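Local coordinates for flagellar protein (PDB 3C12) that is probably required to form the flagellar hook, perhaps as a capping scaffold, and is represented by its C-terminal part with Tudor-like and Ig-like domains, at residues A107-V112 with L121-L126; H12-P17 with A132-V137; F52-S57 with T73-N78; F43-A48 with G83-T88. All blocks are in the same frame, centred on the assembly; numbering follows the deposited sequence.

All four contacts belong to one largely antiparallel beta fold, in which a Tudor-like part and an Ig-like part are connected by the long strand 98-115. Contacts 1 and 2 lie at one end, their centres 10 Å apart, where strand 13-17 pairs with strand 98-115. Contacts 3 and 4, also 10 Å apart by centres, lie together at the other end, joined through neighbouring strands 39-46 and 52-60. Contact 2 joins a segment near the N-terminus to the C-terminal tail, and everything else is nested inside: contact 3 within contact 4, followed by contact 1. Strand 83-93 neighbours 98-115, and Lys84 NZ of contact 4 bonds to Leu126 O of contact 1, linking the two halves.

Contact 1: residues A107-V112 with L121-L126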
loop_
_atom_site.group_PDB
_atom_site.type_symbol
_atom_site.label_atom_id
_atom_site.label_comp_id
_atom_site.label_asym_id
_atom_site.label_seq_id
_atom_site.Cartn_x
_atom_site.Cartn_y
_atom_site.Cartn_z
ATOM N N ALA A 107 11.305 5.297 6.031
ATOM C CA ALA A 107 12.300 4.461 6.677
ATOM C C ALA A 107 13.698 4.780 6.209
ATOM O O ALA A 107 13.912 5.163 5.058
ATOM C CB ALA A 107 12.009 2.994 6.400
ATOM N N PRO A 108 14.680 4.607 7.101
ATOM C CA PRO A 108 16.077 4.879 6.774
ATOM C C PRO A 108 16.702 3.741 5.954
ATOM O O PRO A 108 16.586 2.564 6.306
ATOM C CB PRO A 108 16.708 5.046 8.147
ATOM C CG PRO A 108 15.975 4.037 8.955
ATOM C CD PRO A 108 14.538 4.219 8.516
ATOM N N VAL A 109 17.343 4.106 4.846
ATOM C CA VAL A 109 18.004 3.140 3.970
ATOM C C VAL A 109 19.339 2.786 4.608
ATOM O O VAL A 109 20.353 3.435 4.334
ATOM C CB VAL A 109 18.281 3.740 2.585
ATOM C CG1 VAL A 109 18.961 2.712 1.706
ATOM C CG2 VAL A 109 16.988 4.222 1.955
ATOM N N ASP A 110 19.332 1.764 5.460
ATOM C CA ASP A 110 20.534 1.343 6.161
ATOM C C ASP A 110 21.665 0.972 5.214
ATOM O O ASP A 110 22.836 1.270 5.481
ATOM C CB ASP A 110 20.234 0.164 7.085
ATOM C CG ASP A 110 21.471 -0.312 7.836
ATOM O OD1 ASP A 110 22.048 0.488 8.612
ATOM O OD2 ASP A 110 21.871 -1.485 7.641
ATOM N N SER A 111 21.321 0.322 4.109
ATOM C CA SER A 111 22.326 -0.072 3.134
ATOM C C SER A 111 21.675 -0.588 1.870
ATOM O O SER A 111 20.461 -0.784 1.808
ATOM C CB SER A 111 23.231 -1.159 3.711
ATOM O OG SER A 111 22.497 -2.344 3.960
ATOM N N VAL A 112 22.498 -0.813 0.858
ATOM C CA VAL A 112 22.003 -1.316 -0.409
ATOM C C VAL A 112 22.764 -2.576 -0.791
ATOM O O VAL A 112 23.976 -2.676 -0.583
ATOM C CB VAL A 112 22.156 -0.254 -1.531
ATOM C CG1 VAL A 112 22.115 -0.918 -2.899
ATOM C CG2 VAL A 112 21.043 0.767 -1.420
ATOM N N LEU A 121 17.201 -2.414 -1.304
ATOM C CA LEU A 121 17.479 -1.505 -0.204
ATOM C C LEU A 121 17.178 -2.248 1.076
ATOM O O LEU A 121 16.184 -2.972 1.171
ATOM C CB LEU A 121 16.588 -0.266 -0.263
ATOM C CG LEU A 121 16.368 0.417 -1.603
ATOM C CD1 LEU A 121 15.809 1.808 -1.345
ATOM C CD2 LEU A 121 17.675 0.508 -2.364
ATOM N N ASN A 122 18.047 -2.067 2.059
ATOM C CA ASN A 122 17.874 -2.707 3.347
ATOM C C ASN A 122 17.373 -1.612 4.259
ATOM O O ASN A 122 18.142 -0.789 4.763
ATOM C CB ASN A 122 19.207 -3.286 3.809
ATOM C CG ASN A 122 19.823 -4.181 2.754
ATOM O OD1 ASN A 122 19.185 -5.123 2.278
ATOM N ND2 ASN A 122 21.060 -3.878 2.361
ATOM N N LEU A 123 16.055 -1.600 4.420
ATOM C CA LEU A 123 15.367 -0.608 5.225
ATOM C C LEU A 123 15.354 -0.986 6.693
ATOM O O LEU A 123 14.920 -2.076 7.065
ATOM C CB LEU A 123 13.948 -0.446 4.699
ATOM C CG LEU A 123 13.901 -0.208 3.190
ATOM C CD1 LEU A 123 12.459 -0.191 2.745
ATOM C CD2 LEU A 123 14.600 1.105 2.827
ATOM N N THR A 124 15.842 -0.071 7.522
ATOM C CA THR A 124 15.916 -0.287 8.953
ATOM C C THR A 124 14.535 -0.472 9.561
ATOM O O THR A 124 13.672 0.400 9.443
ATOM C CB THR A 124 16.608 0.885 9.641
ATOM O OG1 THR A 124 17.825 1.188 8.944
ATOM C CG2 THR A 124 16.927 0.535 11.086
ATOM N N GLY A 125 14.347 -1.622 10.204
ATOM C CA GLY A 125 13.083 -1.946 10.828
ATOM C C GLY A 125 12.124 -2.706 9.925
ATOM O O GLY A 125 11.621 -3.775 10.292
ATOM N N LEU A 126 11.870 -2.154 8.738
ATOM C CA LEU A 126 10.948 -2.758 7.787
ATOM C C LEU A 126 11.504 -3.994 7.137
ATOM O O LEU A 126 10.834 -5.015 7.068
ATOM C CB LEU A 126 10.571 -1.759 6.701
ATOM C CG LEU A 126 9.674 -0.619 7.165
ATOM C CD1 LEU A 126 9.460 0.362 6.035
ATOM C CD2 LEU A 126 8.353 -1.186 7.639
#
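Asn122 and Ser111 meet across a beta hairpin formed by strands 98-115 and 118-123, at a point where the antiparallel register slips by one residue. The slip is a classic beta bulge: Asp110 and Ser111 both face Asn122, and both of their backbone N-H groups turn to Asn122 O, each in a weak bond. In the other direction Asn122 N gives Ser111 O a nearly straight bond of 2.7 Å. The side chain of Asn122 leads toward the Ser111 hydroxyl. CB lies 3.4 Å from Ser111 OG, CG follows at a similar distance, and at the tip ND2 donates to that hydroxyl oxygen at 2.6 Å, tilted 16° from the amide plane. The same ND2 is hydrogen-bonded to Thr113 OG1, so two hydroxyls help to fix the rotation of the amide.

The opposite face of the hairpin is apolar. Val112 CG2 and Leu121 CD2 lie side by side at 3.5 Å, while Leu123 sends CD2 against Val109 CG2. Val14 of strand 13-17 packs against both Val109 and Leu123.

Beyond the bulge, the ring of Pro108 crosses the Thr124 side chain at about a right angle. Two donors grip Pro108 O: Thr124 N comes in almost straight at 3.0 Å, and Thr124 OG1, 3.2 Å away, stands 47° above the carbonyl plane.

Contact 2: residues H12-P17 with A132-V137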
loop_
_atom_site.group_PDB
_atom_site.type_symbol
_atom_site.label_atom_id
_atom_site.label_comp_id
_atom_site.label_asym_id
_atom_site.label_seq_id
_atom_site.Cartn_x
_atom_site.Cartn_y
_atom_site.Cartn_z
ATOM N N HIS A 12 20.164 7.845 3.639
ATOM C CA HIS A 12 19.008 8.724 3.593
ATOM C C HIS A 12 17.721 7.980 3.940
ATOM O O HIS A 12 17.752 6.792 4.281
ATOM C CB HIS A 12 18.898 9.354 2.206
ATOM C CG HIS A 12 20.004 10.318 1.895
ATOM N ND1 HIS A 12 20.111 10.963 0.682
ATOM C CD2 HIS A 12 21.034 10.764 2.652
ATOM C CE1 HIS A 12 21.160 11.766 0.705
ATOM N NE2 HIS A 12 21.737 11.663 1.889
ATOM N N ASN A 13 16.595 8.689 3.870
ATOM C CA ASN A 13 15.285 8.112 4.164
ATOM C C ASN A 13 14.449 8.037 2.902
ATOM O O ASN A 13 14.563 8.877 2.012
ATOM C CB ASN A 13 14.552 8.934 5.230
ATOM C CG ASN A 13 14.889 8.490 6.641
ATOM O OD1 ASN A 13 16.055 8.378 7.008
ATOM N ND2 ASN A 13 13.866 8.234 7.439
ATOM N N VAL A 14 13.615 7.015 2.822
ATOM C CA VAL A 14 12.770 6.837 1.659
ATOM C C VAL A 14 11.338 6.560 2.065
ATOM O O VAL A 14 11.053 6.194 3.207
ATOM C CB VAL A 14 13.258 5.662 0.776
ATOM C CG1 VAL A 14 14.638 5.966 0.227
ATOM C CG2 VAL A 14 13.274 4.370 1.584
ATOM N N LEU A 15 10.439 6.758 1.113
ATOM C CA LEU A 15 9.033 6.510 1.331
ATOM C C LEU A 15 8.656 5.366 0.427
ATOM O O LEU A 15 8.764 5.462 -0.790
ATOM C CB LEU A 15 8.200 7.746 0.994
ATOM C CG LEU A 15 7.927 8.711 2.150
ATOM C CD1 LEU A 15 9.229 9.134 2.796
ATOM C CD2 LEU A 15 7.175 9.914 1.629
ATOM N N VAL A 16 8.230 4.273 1.037
ATOM C CA VAL A 16 7.830 3.100 0.290
ATOM C C VAL A 16 6.459 2.636 0.750
ATOM O O VAL A 16 6.077 2.830 1.903
ATOM C CB VAL A 16 8.838 1.951 0.486
ATOM C CG1 VAL A 16 10.177 2.333 -0.102
ATOM C CG2 VAL A 16 8.989 1.645 1.964
ATOM N N PRO A 17 5.689 2.038 -0.162
ATOM C CA PRO A 17 4.352 1.537 0.154
ATOM C C PRO A 17 4.492 0.391 1.144
ATOM O O PRO A 17 5.144 -0.606 0.847
ATOM C CB PRO A 17 3.836 1.058 -1.199
ATOM C CG PRO A 17 4.543 1.940 -2.160
ATOM C CD PRO A 17 5.939 1.972 -1.609
ATOM N N ALA A 132 12.706 0.632 -6.624
ATOM C CA ALA A 132 11.633 0.713 -7.622
ATOM C C ALA A 132 10.355 0.927 -6.848
ATOM O O ALA A 132 9.491 1.709 -7.253
ATOM C CB ALA A 132 11.520 -0.584 -8.434
ATOM N N ASN A 133 10.242 0.209 -5.735
ATOM C CA ASN A 133 9.086 0.323 -4.877
ATOM C C ASN A 133 9.192 1.645 -4.156
ATOM O O ASN A 133 8.276 2.044 -3.453
ATOM C CB ASN A 133 9.038 -0.813 -3.855
ATOM C CG ASN A 133 8.664 -2.145 -4.472
ATOM O OD1 ASN A 133 8.046 -2.979 -3.825
ATOM N ND2 ASN A 133 9.047 -2.353 -5.724
ATOM N N VAL A 134 10.315 2.333 -4.336
ATOM C CA VAL A 134 10.502 3.620 -3.677
ATOM C C VAL A 134 9.609 4.691 -4.292
ATOM O O VAL A 134 9.511 4.810 -5.512
ATOM C CB VAL A 134 11.968 4.093 -3.747
ATOM C CG1 VAL A 134 12.144 5.367 -2.914
ATOM C CG2 VAL A 134 12.886 2.997 -3.241
ATOM N N LEU A 135 8.952 5.462 -3.432
ATOM C CA LEU A 135 8.065 6.525 -3.875
ATOM C C LEU A 135 8.868 7.811 -4.058
ATOM O O LEU A 135 8.612 8.589 -4.977
ATOM C CB LEU A 135 6.936 6.733 -2.849
ATOM C CG LEU A 135 5.832 7.784 -3.104
ATOM C CD1 LEU A 135 6.294 9.176 -2.675
ATOM C CD2 LEU A 135 5.429 7.763 -4.584
ATOM N N ARG A 136 9.848 8.026 -3.185
ATOM C CA ARG A 136 10.683 9.211 -3.259
ATOM C C ARG A 136 11.559 9.307 -2.023
ATOM O O ARG A 136 11.278 8.673 -1.006
ATOM C CB ARG A 136 9.824 10.474 -3.355
ATOM C CG ARG A 136 9.136 10.868 -2.058
ATOM C CD ARG A 136 8.737 12.328 -2.102
ATOM N NE ARG A 136 8.146 12.809 -0.856
ATOM C CZ ARG A 136 6.839 12.860 -0.614
ATOM N NH1 ARG A 136 5.968 12.454 -1.538
ATOM N NH2 ARG A 136 6.405 13.329 0.552
ATOM N N VAL A 137 12.614 10.112 -2.109
ATOM C CA VAL A 137 13.521 10.292 -0.980
ATOM C C VAL A 137 13.052 11.441 -0.122
ATOM O O VAL A 137 13.368 12.595 -0.415
ATOM C CB VAL A 137 14.966 10.635 -1.421
ATOM C CG1 VAL A 137 15.872 10.731 -0.182
ATOM C CG2 VAL A 137 15.484 9.596 -2.400
#
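Leu15 ties the irregular C-terminal tail to strand 13-17 with two backbone hydrogen bonds, the tail running roughly antiparallel to the strand. The contact thus joins a strand near the N-terminus to the end of the chain, next to the hairpin of strands 98-115 and 118-123 in the Tudor-like part. Leu15 N donates to Arg136 O at 3.0 Å, and Leu15 O receives Leu135 N at 2.6 Å. Both donors approach nearly end-on to the carbonyls they meet. Between these bonds the chain turns, and CB of Leu135 is carried close to CB of Leu15.

Side chains fill in around this pair. On one side Val134 crosses Val14 at about a right angle, its CG1 3.9 Å from Val14 CB. With CG1 anti to the backbone N (chi1 -174°), Val134 has its other methyl, CG2, placed beside Val16 CG1.

Further out, strand 13-17 is paired on its other side with strand 98-115, through backbone bonds such as Val14 with Ala107, and Asn13 ND2 bonds to Asp106. Pro17 packs on Pro17 of the second subunit, so this edge also touches the other chain of the assembly. The Arg136 guanidinium is held by a salt bridge from NH1 to Glu65 and a bond from NE to Ser138 OG, and Leu15 CD2 rests over one of its faces, 3.6 Å above the plane and offset toward the rim.

Contact 3: residues F52-S57 with T73-N78; sequences FVKQLS and TDANGN
Phe52 presents the edge of its ring to Ala75: CB of the alanine lies near the ring plane, 3.9 Å from CE2. The backbone N of Lys54 sits over one face of the same ring, offset toward the rim, while CB of Gln55 takes another place at the edge. With CG anti to the backbone N (chi1 179°), the ring extends along its own strand and brings CE2 to the neighbouring loop.

A single backbone bond ties the loop to the strand, Ala75 N donating to Val53 O at 2.9 Å in the carbonyl plane. Beside it, Val53 CG1 and Asp74 CB meet as their side chains cross at about a right angle. Lys54 reaches further. Its extended chain lies along Thr73, passing the Thr73 carbonyl with its methylene groups and ending in a weak 3.4 Å bond from NZ to Thr73 OG1. That hydroxyl is also bonded to Asp71, to which the lysine makes a long, weak ion pair.

The loop is braced from within. Asp74 OD2 accepts from Asn78 N at 2.6 Å, on its syn side though 35° out of the carboxylate plane, and Gly77 N closes back on Asp74 O. Val53 and Lys54 both face Ile45, forming a classic beta bulge in strand 52-60 of the Ig-like domain, and the segment docked beside that bulge is a type I beta turn, Asp74 to Gly77.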
loop_
_atom_site.group_PDB
_atom_site.type_symbol
_atom_site.label_atom_id
_atom_site.label_comp_id
_atom_site.label_asym_id
_atom_site.label_seq_id
_atom_site.Cartn_x
_atom_site.Cartn_y
_atom_site.Cartn_z
ATOM N N PHE A 52 -6.197 -4.469 18.353
ATOM C CA PHE A 52 -6.123 -3.024 18.323
ATOM C C PHE A 52 -4.970 -2.574 19.209
ATOM O O PHE A 52 -4.761 -3.116 20.294
ATOM C CB PHE A 52 -7.421 -2.410 18.849
ATOM C CG PHE A 52 -7.401 -0.903 18.872
ATOM C CD1 PHE A 52 -7.740 -0.168 17.733
ATOM C CD2 PHE A 52 -6.975 -0.219 20.011
ATOM C CE1 PHE A 52 -7.650 1.214 17.729
ATOM C CE2 PHE A 52 -6.883 1.168 20.011
ATOM C CZ PHE A 52 -7.219 1.884 18.867
ATOM N N VAL A 53 -4.220 -1.588 18.738
ATOM C CA VAL A 53 -3.107 -1.045 19.504
ATOM C C VAL A 53 -3.371 0.435 19.779
ATOM O O VAL A 53 -3.502 0.849 20.932
ATOM C CB VAL A 53 -1.774 -1.199 18.755
ATOM C CG1 VAL A 53 -0.673 -0.424 19.474
ATOM C CG2 VAL A 53 -1.417 -2.663 18.656
ATOM N N LYS A 54 -3.443 1.233 18.718
ATOM C CA LYS A 54 -3.720 2.652 18.861
ATOM C C LYS A 54 -4.357 3.178 17.592
ATOM O O LYS A 54 -4.328 2.522 16.551
ATOM C CB LYS A 54 -2.444 3.445 19.161
ATOM C CG LYS A 54 -2.755 4.822 19.731
ATOM C CD LYS A 54 -1.513 5.540 20.236
ATOM C CE LYS A 54 -1.873 6.688 21.184
ATOM N NZ LYS A 54 -0.701 7.526 21.577
ATOM N N GLN A 55 -4.930 4.371 17.684
ATOM C CA GLN A 55 -5.582 4.989 16.542
ATOM C C GLN A 55 -5.259 6.481 16.489
ATOM O O GLN A 55 -5.314 7.183 17.496
ATOM C CB GLN A 55 -7.089 4.777 16.643
ATOM C CG GLN A 55 -7.790 4.609 15.310
ATOM C CD GLN A 55 -8.885 5.629 15.121
ATOM O OE1 GLN A 55 -9.886 5.366 14.461
ATOM N NE2 GLN A 55 -8.695 6.811 15.695
ATOM N N LEU A 56 -4.907 6.954 15.304
ATOM C CA LEU A 56 -4.565 8.352 15.111
ATOM C C LEU A 56 -5.558 8.962 14.141
ATOM O O LEU A 56 -6.124 8.264 13.301
ATOM C CB LEU A 56 -3.152 8.474 14.534
ATOM C CG LEU A 56 -2.011 7.795 15.295
ATOM C CD1 LEU A 56 -0.794 7.637 14.396
ATOM C CD2 LEU A 56 -1.672 8.608 16.534
ATOM N N SER A 57 -5.775 10.264 14.264
ATOM C CA SER A 57 -6.695 10.958 13.378
ATOM C C SER A 57 -6.027 12.237 12.950
ATOM O O SER A 57 -5.410 12.907 13.765
ATOM C CB SER A 57 -8.003 11.265 14.105
ATOM O OG SER A 57 -8.587 10.076 14.609
ATOM N N THR A 73 3.207 3.962 21.268
ATOM C CA THR A 73 2.455 3.612 22.468
ATOM C C THR A 73 1.030 3.224 22.095
ATOM O O THR A 73 0.530 3.628 21.042
ATOM C CB THR A 73 2.416 4.786 23.461
ATOM O OG1 THR A 73 2.029 5.980 22.773
ATOM C CG2 THR A 73 3.779 4.990 24.093
ATOM N N ASP A 74 0.383 2.426 22.943
ATOM C CA ASP A 74 -0.994 2.024 22.666
ATOM C C ASP A 74 -1.949 3.111 23.165
ATOM O O ASP A 74 -1.511 4.070 23.804
ATOM C CB ASP A 74 -1.304 0.653 23.304
ATOM C CG ASP A 74 -1.290 0.675 24.833
ATOM O OD1 ASP A 74 -1.512 -0.411 25.430
ATOM O OD2 ASP A 74 -1.069 1.754 25.432
ATOM N N ALA A 75 -3.237 2.977 22.851
ATOM C CA ALA A 75 -4.248 3.959 23.261
ATOM C C ALA A 75 -4.237 4.179 24.770
ATOM O O ALA A 75 -4.677 5.218 25.260
ATOM C CB ALA A 75 -5.636 3.512 22.806
ATOM N N ASN A 76 -3.723 3.194 25.500
ATOM C CA ASN A 76 -3.636 3.282 26.950
ATOM C C ASN A 76 -2.311 3.860 27.441
ATOM O O ASN A 76 -1.964 3.702 28.608
ATOM C CB ASN A 76 -3.879 1.908 27.576
ATOM C CG ASN A 76 -5.363 1.598 27.728
ATOM O OD1 ASN A 76 -6.107 2.366 28.341
ATOM N ND2 ASN A 76 -5.800 0.471 27.173
ATOM N N GLY A 77 -1.582 4.529 26.546
ATOM C CA GLY A 77 -0.312 5.158 26.891
ATOM C C GLY A 77 0.900 4.256 27.051
ATOM O O GLY A 77 2.015 4.731 27.297
ATOM N N ASN A 78 0.689 2.955 26.906
ATOM C CA ASN A 78 1.765 1.978 27.053
ATOM C C ASN A 78 2.713 1.846 25.853
ATOM O O ASN A 78 2.281 1.709 24.699
ATOM C CB ASN A 78 1.181 0.591 27.362
ATOM C CG ASN A 78 0.517 0.516 28.728
ATOM O OD1 ASN A 78 -0.040 -0.520 29.092
ATOM N ND2 ASN A 78 0.579 1.611 29.492
#

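Contact 4: residues F43-A48 with G83-T88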
loop_
_atom_site.group_PDB
_atom_site.type_symbol
_atom_site.label_atom_id
_atom_site.label_comp_id
_atom_site.label_asym_id
_atom_site.label_seq_id
_atom_site.Cartn_x
_atom_site.Cartn_y
_atom_site.Cartn_z
ATOM N N PHE A 43 -5.737 6.613 11.151
ATOM C CA PHE A 43 -4.721 5.583 11.021
ATOM C C PHE A 43 -4.841 4.648 12.209
ATOM O O PHE A 43 -4.718 5.066 13.350
ATOM C CB PHE A 43 -3.328 6.212 10.980
ATOM C CG PHE A 43 -3.166 7.247 9.905
ATOM C CD1 PHE A 43 -3.669 8.530 10.076
ATOM C CD2 PHE A 43 -2.533 6.934 8.711
ATOM C CE1 PHE A 43 -3.545 9.482 9.075
ATOM C CE2 PHE A 43 -2.407 7.880 7.704
ATOM C CZ PHE A 43 -2.914 9.156 7.886
ATOM N N GLU A 44 -5.095 3.379 11.931
ATOM C CA GLU A 44 -5.244 2.389 12.979
ATOM C C GLU A 44 -4.068 1.418 13.009
ATOM O O GLU A 44 -3.739 0.797 12.002
ATOM C CB GLU A 44 -6.539 1.619 12.761
ATOM C CG GLU A 44 -6.745 0.468 13.717
ATOM C CD GLU A 44 -7.876 -0.432 13.283
ATOM O OE1 GLU A 44 -7.798 -0.974 12.158
ATOM O OE2 GLU A 44 -8.839 -0.596 14.060
ATOM N N ILE A 45 -3.444 1.289 14.174
ATOM C CA ILE A 45 -2.309 0.391 14.345
ATOM C C ILE A 45 -2.727 -0.918 15.019
ATOM O O ILE A 45 -3.271 -0.905 16.115
ATOM C CB ILE A 45 -1.200 1.071 15.189
ATOM C CG1 ILE A 45 -0.406 2.039 14.319
ATOM C CG2 ILE A 45 -0.269 0.029 15.782
ATOM C CD1 ILE A 45 -1.239 3.088 13.672
ATOM N N THR A 46 -2.480 -2.044 14.358
ATOM C CA THR A 46 -2.824 -3.343 14.927
ATOM C C THR A 46 -1.561 -4.176 15.142
ATOM O O THR A 46 -0.501 -3.856 14.601
ATOM C CB THR A 46 -3.799 -4.110 14.026
ATOM O OG1 THR A 46 -3.240 -4.239 12.717
ATOM C CG2 THR A 46 -5.119 -3.378 13.936
ATOM N N ASP A 47 -1.668 -5.235 15.941
ATOM C CA ASP A 47 -0.509 -6.077 16.223
ATOM C C ASP A 47 -0.481 -7.349 15.392
ATOM O O ASP A 47 -1.295 -7.529 14.488
ATOM C CB ASP A 47 -0.442 -6.443 17.714
ATOM C CG ASP A 47 -1.540 -7.400 18.140
ATOM O OD1 ASP A 47 -2.205 -7.989 17.265
ATOM O OD2 ASP A 47 -1.729 -7.577 19.360
ATOM N N ALA A 48 0.468 -8.225 15.718
ATOM C CA ALA A 48 0.653 -9.496 15.019
ATOM C C ALA A 48 -0.657 -10.229 14.732
ATOM O O ALA A 48 -0.949 -10.553 13.576
ATOM C CB ALA A 48 1.597 -10.401 15.821
ATOM N N GLY A 83 9.350 -3.767 17.043
ATOM C CA GLY A 83 8.894 -4.723 16.052
ATOM C C GLY A 83 8.029 -4.082 14.980
ATOM O O GLY A 83 7.879 -2.860 14.931
ATOM N N LYS A 84 7.464 -4.924 14.120
ATOM C CA LYS A 84 6.612 -4.479 13.021
ATOM C C LYS A 84 5.134 -4.522 13.396
ATOM O O LYS A 84 4.664 -5.488 13.982
ATOM C CB LYS A 84 6.859 -5.353 11.780
ATOM C CG LYS A 84 8.297 -5.300 11.273
ATOM C CD LYS A 84 8.508 -6.204 10.072
ATOM C CE LYS A 84 9.958 -6.139 9.600
ATOM N NZ LYS A 84 10.258 -7.111 8.510
ATOM N N TYR A 85 4.412 -3.462 13.057
ATOM C CA TYR A 85 2.993 -3.376 13.349
ATOM C C TYR A 85 2.231 -3.029 12.091
ATOM O O TYR A 85 2.743 -2.310 11.229
ATOM C CB TYR A 85 2.724 -2.310 14.407
ATOM C CG TYR A 85 3.212 -2.686 15.770
ATOM C CD1 TYR A 85 4.557 -2.560 16.115
ATOM C CD2 TYR A 85 2.333 -3.205 16.712
ATOM C CE1 TYR A 85 5.013 -2.944 17.367
ATOM C CE2 TYR A 85 2.774 -3.593 17.970
ATOM C CZ TYR A 85 4.109 -3.461 18.289
ATOM O OH TYR A 85 4.525 -3.857 19.538
ATOM N N GLY A 86 1.005 -3.537 11.990
ATOM C CA GLY A 86 0.188 -3.256 10.824
ATOM C C GLY A 86 -0.497 -1.905 10.910
ATOM O O GLY A 86 -0.937 -1.488 11.981
ATOM N N ILE A 87 -0.575 -1.206 9.785
ATOM C CA ILE A 87 -1.231 0.092 9.767
ATOM C C ILE A 87 -2.246 0.218 8.637
ATOM O O ILE A 87 -1.970 -0.106 7.483
ATOM C CB ILE A 87 -0.219 1.262 9.658
ATOM C CG1 ILE A 87 -0.993 2.581 9.617
ATOM C CG2 ILE A 87 0.658 1.111 8.427
ATOM C CD1 ILE A 87 -0.145 3.786 9.378
ATOM N N THR A 88 -3.432 0.690 8.994
ATOM C CA THR A 88 -4.510 0.883 8.041
ATOM C C THR A 88 -4.981 2.331 8.095
ATOM O O THR A 88 -5.109 2.919 9.170
ATOM C CB THR A 88 -5.679 -0.059 8.355
ATOM O OG1 THR A 88 -5.242 -1.410 8.178
ATOM C CG2 THR A 88 -6.855 0.212 7.433
HETATM O O HOH W 1 -3.850 -1.919 11.360
#
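Gly86 O accepts the backbone N-H of Thr46 at 2.9 Å and also receives a weaker bond from a bound water. The same water donates to Glu44 O at 2.8 Å and lies 2.8 Å from Thr46 OG1 in a further hydrogen bond, thus bridging the two strands. Thr46 OG1 stands between its backbone N and carbonyl carbon (chi1 56°), which turns the hydroxyl over the glycine, 3.7 Å from Gly86 O.

Gly86 N returns a more bent bond to Thr46 O. Glu44 and Thr88 form the next hydrogen-bonded pair, with Glu44 N meeting Thr88 O at 2.8 Å in the carbonyl plane and Thr88 N giving back to Glu44 O. This two-way ladder is regular antiparallel pairing, here joining strands 39-46 and 83-93 of the Ig-like domain.

Ile45 and Ile87, the non-hydrogen-bonded pair between them, point to the other face, into the buried interior. Ile45 CD1 packs on Ile87 CG1, and Ile45 CG2 sits 4.0 Å from Tyr85 CB. Phe43 runs beside Ile87, its CD2 close to Ile87 CD1, and its ring meets that of Phe68. Tyr85 stacks edge-to-face with Trp70 of strand 64-70, while its OH bonds to Ala81 O. Thr46 O lies at the tyrosine ring's edge, near its plane and 3.6 Å from CD2.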